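Local coordinates for molybdopterin-guanine dinucleotide biosynthesis protein B (Bacillus subtilis subsp. spizizenii, PDB 4OYH), which probably binds GTP, hydrolyses it weakly and may act as an adapter in making and using the molybdopterin-guanine dinucleotide cofactor, at residues A[117-122]-A[136-141]. The protein carries 2 engineered substitutions. Residues are numbered along the deposited sequence; the frame is centred on the assembly and turned at random.
Sequences PKVVIL and TIAIIY. With SO4 (sulfate ion), chain H.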
loop_
_atom_site.group_PDB
_atom_site.type_symbol
_atom_site.label_atom_id
_atom_site.label_comp_id
_atom_site.label_asym_id
_atom_site.label_seq_id
_atom_site.Cartn_x
_atom_site.Cartn_y
_atom_site.Cartn_z
ATOM N N PRO A 117 23.088 2.521 -6.973
ATOM C CA PRO A 117 23.611 2.093 -8.265
ATOM C C PRO A 117 22.468 2.010 -9.274
ATOM O O PRO A 117 21.368 1.693 -8.866
ATOM C CB PRO A 117 24.197 0.719 -7.990
ATOM C CG PRO A 117 24.320 0.625 -6.493
ATOM C CD PRO A 117 23.266 1.514 -5.928
ATOM N N LYS A 118 22.705 2.265 -10.548
ATOM C CA LYS A 118 21.599 2.311 -11.460
ATOM C C LYS A 118 22.013 1.898 -12.819
ATOM O O LYS A 118 23.162 1.993 -13.178
ATOM C CB LYS A 118 20.995 3.694 -11.485
ATOM C CG LYS A 118 21.956 4.827 -11.494
ATOM C CD LYS A 118 21.220 6.127 -11.273
ATOM C CE LYS A 118 20.711 6.300 -9.862
ATOM N NZ LYS A 118 21.723 6.872 -8.931
ATOM N N VAL A 119 21.055 1.353 -13.541
ATOM C CA VAL A 119 21.270 0.967 -14.917
ATOM C C VAL A 119 20.533 2.032 -15.755
ATOM O O VAL A 119 19.405 2.424 -15.419
ATOM C CB VAL A 119 20.779 -0.474 -15.134
ATOM C CG1 VAL A 119 20.473 -0.743 -16.581
ATOM C CG2 VAL A 119 21.834 -1.447 -14.596
ATOM N N VAL A 120 21.204 2.557 -16.772
ATOM C CA VAL A 120 20.658 3.637 -17.603
ATOM C C VAL A 120 20.334 3.044 -18.961
ATOM O O VAL A 120 21.197 2.429 -19.567
ATOM C CB VAL A 120 21.648 4.830 -17.767
ATOM C CG1 VAL A 120 21.093 5.896 -18.715
ATOM C CG2 VAL A 120 21.949 5.454 -16.438
ATOM N N ILE A 121 19.079 3.184 -19.379
ATOM C CA ILE A 121 18.603 2.846 -20.728
ATOM C C ILE A 121 18.604 4.095 -21.617
ATOM O O ILE A 121 17.983 5.099 -21.280
ATOM C CB ILE A 121 17.185 2.328 -20.766
ATOM C CG1 ILE A 121 16.825 1.520 -19.525
ATOM C CG2 ILE A 121 16.952 1.551 -22.066
ATOM C CD1 ILE A 121 17.597 0.297 -19.346
ATOM N N LEU A 122 19.358 4.039 -22.705
ATOM C CA LEU A 122 19.413 5.093 -23.716
ATOM C C LEU A 122 18.637 4.704 -24.966
ATOM O O LEU A 122 18.883 3.648 -25.548
ATOM C CB LEU A 122 20.859 5.375 -24.099
ATOM C CG LEU A 122 21.599 6.469 -23.332
ATOM C CD1 LEU A 122 20.871 6.912 -22.115
ATOM C CD2 LEU A 122 22.938 5.978 -22.969
ATOM N N THR A 136 26.275 5.030 -11.806
ATOM C CA THR A 136 25.801 4.320 -12.973
ATOM C C THR A 136 26.681 3.109 -13.169
ATOM O O THR A 136 27.893 3.267 -13.280
ATOM C CB THR A 136 25.846 5.209 -14.233
ATOM O OG1 THR A 136 24.971 6.321 -14.049
ATOM C CG2 THR A 136 25.430 4.426 -15.474
ATOM N N ILE A 137 26.097 1.909 -13.227
ATOM C CA ILE A 137 26.924 0.682 -13.259
ATOM C C ILE A 137 26.841 -0.024 -14.575
ATOM O O ILE A 137 27.604 -0.995 -14.821
ATOM C CB ILE A 137 26.557 -0.304 -12.115
ATOM C CG1 ILE A 137 25.076 -0.645 -12.121
ATOM C CG2 ILE A 137 26.992 0.324 -10.758
ATOM C CD1 ILE A 137 24.672 -1.836 -11.283
ATOM N N ALA A 138 25.918 0.446 -15.415
ATOM C CA ALA A 138 25.808 -0.071 -16.777
ATOM C C ALA A 138 24.926 0.768 -17.655
ATOM O O ALA A 138 24.079 1.509 -17.177
ATOM C CB ALA A 138 25.272 -1.462 -16.757
ATOM N N ILE A 139 25.126 0.630 -18.951
ATOM C CA ILE A 139 24.264 1.272 -19.913
ATOM C C ILE A 139 23.691 0.235 -20.823
ATOM O O ILE A 139 24.402 -0.598 -21.370
ATOM C CB ILE A 139 25.009 2.330 -20.738
ATOM C CG1 ILE A 139 25.362 3.531 -19.853
ATOM C CG2 ILE A 139 24.143 2.794 -21.929
ATOM C CD1 ILE A 139 26.584 4.202 -20.268
ATOM N N ILE A 140 22.382 0.281 -20.937
ATOM C CA ILE A 140 21.660 -0.353 -22.014
ATOM C C ILE A 140 21.339 0.714 -23.056
ATOM O O ILE A 140 20.412 1.501 -22.893
ATOM C CB ILE A 140 20.376 -0.977 -21.507
ATOM C CG1 ILE A 140 20.687 -2.057 -20.500
ATOM C CG2 ILE A 140 19.585 -1.578 -22.651
ATOM C CD1 ILE A 140 19.496 -2.473 -19.771
ATOM N N TYR A 141 22.099 0.804 -24.124
ATOM C CA TYR A 141 21.679 1.745 -25.144
ATOM C C TYR A 141 20.404 1.027 -25.700
ATOM O O TYR A 141 20.225 -0.148 -25.394
ATOM C CB TYR A 141 22.797 2.028 -26.189
ATOM C CG TYR A 141 24.019 2.878 -25.823
ATOM C CD1 TYR A 141 23.949 4.265 -25.699
ATOM C CD2 TYR A 141 25.275 2.291 -25.696
ATOM C CE1 TYR A 141 25.097 5.032 -25.411
ATOM C CE2 TYR A 141 26.420 3.053 -25.401
ATOM C CZ TYR A 141 26.319 4.418 -25.265
ATOM O OH TYR A 141 27.432 5.174 -24.972
HETATM S S SO4 H . 29.378 7.672 -12.048
HETATM O O1 SO4 H . 29.574 9.044 -12.530
HETATM O O2 SO4 H . 29.144 7.599 -10.620
HETATM O O3 SO4 H . 28.190 7.189 -12.719
HETATM O O4 SO4 H . 30.525 6.837 -12.342
#
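Ile140 sets its CG1 opposite its own carbonyl carbon (chi1 -62°) and runs on extended, which carries CD1 across to the branches of Val119 and Ile121. Ile121 meets it with chi1 pulled to -33°, away from a staggered value; the two isoleucines run alongside each other in the same direction, and their CD1 methyls close to a tight 3.4 Å. The same Ile140 CD1 also rests 3.8 Å from Val119 CG1. Cut back to an alanine, Ile140 would probably open a gap beside Val119 CG1 and leave the CD1 of Ile121 without its neighbour and freer to turn. Lys118, Val120 and Leu122 turn to the other face of the sheet. There Val120 CG2 meets Thr136 CG2 at 3.8 Å, the two side chains roughly perpendicular, while Leu122 CD2 reaches Ile139 CG2 at 3.6 Å. That same Ile139 methyl sits over the centre of the Tyr141 ring, though the tyrosine is poorly ordered.

The backbones run parallel, joined by four hydrogen bonds. Ile137 N gives to Lys118 O at 2.9 Å and Val120 N to Ala138 O at 3.1 Å; further along, Val120 O accepts from Ile140 N, and Ile140 O in turn takes Leu122 N. Lys118 pairs with Thr136 but Val120 with Ile139, so strand 136-141 has one extra residue, consistent with a beta bulge at Ile137. Beside it, Thr136 N donates to O3 of a sulfate ion at 3.0 Å; the ion, most likely a crystallisation additive, also accepts from Asn135 N.

This is a beta-alpha-beta unit of the P-loop NTPase fold: helix 127-130 links the strands and packs on Val120 and Leu122. Strand 12-16, leading into the likely GTP-binding P-loop, flanks 118-122, and short strand 155-156 flanks 136-141.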